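Side-chain contact in C. albicans actin interacting protein Aip5 (Candida albicans SC5314, PDB 6M4C), which interacts with actin and, as a polarisome-associated nucleation-promoting factor, probably helps to assemble the actin filaments needed for filamentous growth: residues N29-I34 with T65-V70. Numbering follows the deposited sequence.
Sequences NNLAAI and TLPGVV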
ATOM      1  N   ASN A  29       4.417   8.747   6.877  1.00 92.22           N
ATOM      2  CA  ASN A  29       4.031   8.269   8.191  1.00 85.20           C
ATOM      3  C   ASN A  29       3.096   9.265   8.860  1.00 93.10           C
ATOM      4  O   ASN A  29       2.028   8.884   9.338  1.00 98.95           O
ATOM      5  CB  ASN A  29       5.231   7.883   9.038  1.00 88.14           C
ATOM      6  CG  ASN A  29       5.902   6.648   8.485  1.00 85.90           C
ATOM      7  OD1 ASN A  29       5.242   5.689   8.097  1.00 93.09           O
ATOM      8  ND2 ASN A  29       7.216   6.676   8.429  1.00102.83           N
ATOM      9  N   ASN A  30       3.505  10.538   8.821  1.00 99.04           N
ATOM     10  CA  ASN A  30       2.793  11.677   9.373  1.00 87.57           C
ATOM     11  C   ASN A  30       1.375  11.739   8.832  1.00 89.11           C
ATOM     12  O   ASN A  30       0.422  11.968   9.578  1.00105.97           O
ATOM     13  CB  ASN A  30       3.506  12.973   9.014  1.00 91.50           C
ATOM     14  CG  ASN A  30       4.839  13.092   9.715  1.00110.01           C
ATOM     15  OD1 ASN A  30       5.105  12.374  10.679  1.00121.33           O
ATOM     16  ND2 ASN A  30       5.681  13.995   9.240  1.00118.64           N
ATOM     17  N   LEU A  31       1.248  11.525   7.524  1.00 79.21           N
ATOM     18  CA  LEU A  31      -0.063  11.525   6.893  1.00 89.73           C
ATOM     19  C   LEU A  31      -0.923  10.350   7.381  1.00 93.75           C
ATOM     20  O   LEU A  31      -2.137  10.494   7.548  1.00 89.99           O
ATOM     21  CB  LEU A  31       0.133  11.531   5.372  1.00 77.50           C
ATOM     22  CG  LEU A  31      -1.091  11.879   4.532  1.00 82.07           C
ATOM     23  CD1 LEU A  31      -1.580  13.292   4.814  1.00 79.42           C
ATOM     24  CD2 LEU A  31      -0.744  11.744   3.060  1.00 98.97           C
ATOM     25  N   ALA A  32      -0.297   9.182   7.607  1.00 89.05           N
ATOM     26  CA  ALA A  32      -1.038   8.015   8.054  1.00 76.67           C
ATOM     27  C   ALA A  32      -1.510   8.240   9.486  1.00 81.20           C
ATOM     28  O   ALA A  32      -2.619   7.847   9.848  1.00 82.06           O
ATOM     29  CB  ALA A  32      -0.190   6.782   7.943  1.00 64.73           C
ATOM     30  N   ALA A  33      -0.654   8.883  10.289  1.00 80.07           N
ATOM     31  CA  ALA A  33      -0.955   9.156  11.688  1.00 79.48           C
ATOM     32  C   ALA A  33      -2.213  10.020  11.779  1.00 85.28           C
ATOM     33  O   ALA A  33      -3.119   9.742  12.563  1.00 84.60           O
ATOM     34  CB  ALA A  33       0.234   9.827  12.319  1.00 62.68           C
ATOM     35  N   ILE A  34      -2.281  11.059  10.939  1.00 86.07           N
ATOM     36  CA  ILE A  34      -3.471  11.885  10.905  1.00 77.19           C
ATOM     37  C   ILE A  34      -4.676  11.038  10.509  1.00 77.32           C
ATOM     38  O   ILE A  34      -5.769  11.249  11.022  1.00 78.14           O
ATOM     39  CB  ILE A  34      -3.310  13.041   9.910  1.00 83.19           C
ATOM     40  CG1 ILE A  34      -2.246  14.049  10.339  1.00 77.53           C
ATOM     41  CG2 ILE A  34      -4.669  13.689   9.681  1.00 82.37           C
ATOM     42  CD1 ILE A  34      -2.147  15.251   9.431  1.00 81.21           C
ATOM     43  N   THR A  65       3.818  18.053  -4.370  1.00106.82           N
ATOM     44  CA  THR A  65       4.912  17.203  -3.917  1.00100.50           C
ATOM     45  C   THR A  65       4.489  16.144  -2.894  1.00120.81           C
ATOM     46  O   THR A  65       3.446  16.271  -2.255  1.00122.32           O
ATOM     47  CB  THR A  65       5.991  18.080  -3.273  1.00 98.71           C
ATOM     48  OG1 THR A  65       7.180  17.318  -3.087  1.00133.42           O
ATOM     49  CG2 THR A  65       5.578  18.689  -1.953  1.00 89.43           C
ATOM     50  N   LEU A  66       5.371  15.140  -2.711  1.00146.07           N
ATOM     51  CA  LEU A  66       5.379  14.127  -1.651  1.00117.80           C
ATOM     52  C   LEU A  66       4.074  13.338  -1.658  1.00104.69           C
ATOM     53  O   LEU A  66       3.458  13.249  -2.734  1.00 94.55           O
ATOM     54  CB  LEU A  66       5.707  14.755  -0.289  1.00115.48           C
ATOM     55  N   PRO A  67       3.660  12.717  -0.508  1.00 97.97           N
ATOM     56  CA  PRO A  67       2.452  11.887  -0.464  1.00 90.46           C
ATOM     57  C   PRO A  67       1.184  12.733  -0.468  1.00 91.69           C
ATOM     58  O   PRO A  67       1.199  13.922  -0.161  1.00 94.84           O
ATOM     59  CB  PRO A  67       2.555  11.102   0.860  1.00 83.41           C
ATOM     60  CG  PRO A  67       3.400  11.991   1.752  1.00 94.99           C
ATOM     61  CD  PRO A  67       4.356  12.691   0.797  1.00102.55           C
ATOM     62  N   GLY A  68       0.067  12.088  -0.778  1.00 85.72           N
ATOM     63  CA  GLY A  68      -1.205  12.758  -0.617  1.00 80.00           C
ATOM     64  C   GLY A  68      -2.336  11.746  -0.572  1.00 84.74           C
ATOM     65  O   GLY A  68      -2.101  10.552  -0.755  1.00 84.47           O
ATOM     66  N   VAL A  69      -3.551  12.263  -0.379  1.00 69.56           N
ATOM     67  CA  VAL A  69      -4.696  11.422  -0.122  1.00 74.36           C
ATOM     68  C   VAL A  69      -5.593  11.493  -1.337  1.00 75.70           C
ATOM     69  O   VAL A  69      -5.843  12.579  -1.824  1.00 94.31           O
ATOM     70  CB  VAL A  69      -5.476  11.898   1.115  1.00 75.14           C
ATOM     71  CG1 VAL A  69      -6.798  11.159   1.232  1.00 69.83           C
ATOM     72  CG2 VAL A  69      -4.666  11.758   2.391  1.00 78.11           C
ATOM     73  N   VAL A  70      -6.126  10.345  -1.751  1.00 77.92           N
ATOM     74  CA  VAL A  70      -7.065  10.270  -2.851  1.00 77.83           C
ATOM     75  C   VAL A  70      -8.252   9.437  -2.391  1.00 90.47           C
ATOM     76  O   VAL A  70      -8.092   8.350  -1.850  1.00 96.49           O
ATOM     77  CB  VAL A  70      -6.397   9.589  -4.056  1.00 80.33           C
ATOM     78  CG1 VAL A  70      -7.398   9.095  -5.098  1.00 73.90           C
ATOM     79  CG2 VAL A  70      -5.294  10.440  -4.651  1.00 68.03           C
TER
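Leu31 of helix 22-36 sets one methyl, CD2, against Pro67, Gly68 and Val69, where the loop enters strand 68-71. Two residues earlier, Asn29 turns away from this strand, and its ND2 is hydrogen-bonded to the O of Leu18 of the second subunit, so this helix also reaches the other chain. At Leu31 the side chain heads for the sheet. CG stands anti to the backbone N (chi1 -165°), and CD2 leads from there onto the strand. This methyl lies over the backbone at Gly68, 3.8 Å from Gly68 CA. On one flank it meets the ring carbon Pro67 CB at 4.0 Å. On the other, Val69 CG2 is 4.0 Å from Leu31 CD2, the two side chains crossing at a slant. The branch carbon Leu31 CG also comes within 4.2 Å of Val69 CG2. All four touching residues are buried. Ile14 and Ile82 also pack on Leu31, and Leu35 meets Val69, which places the contact between helices 22-36 and 79-87 and one face of the mixed sheet, an arrangement consistent with a thioredoxin-like fold. Backbone bonds of Gly68 to Phe15 and of Val69 to Gly77 link the strand to its neighbours. The Leu31 methyl thus meets two apolar side chains and the backbone of Gly68, at both CA and N, without a polar bond from the leucine: the cohesion is hydrophobic and dispersive.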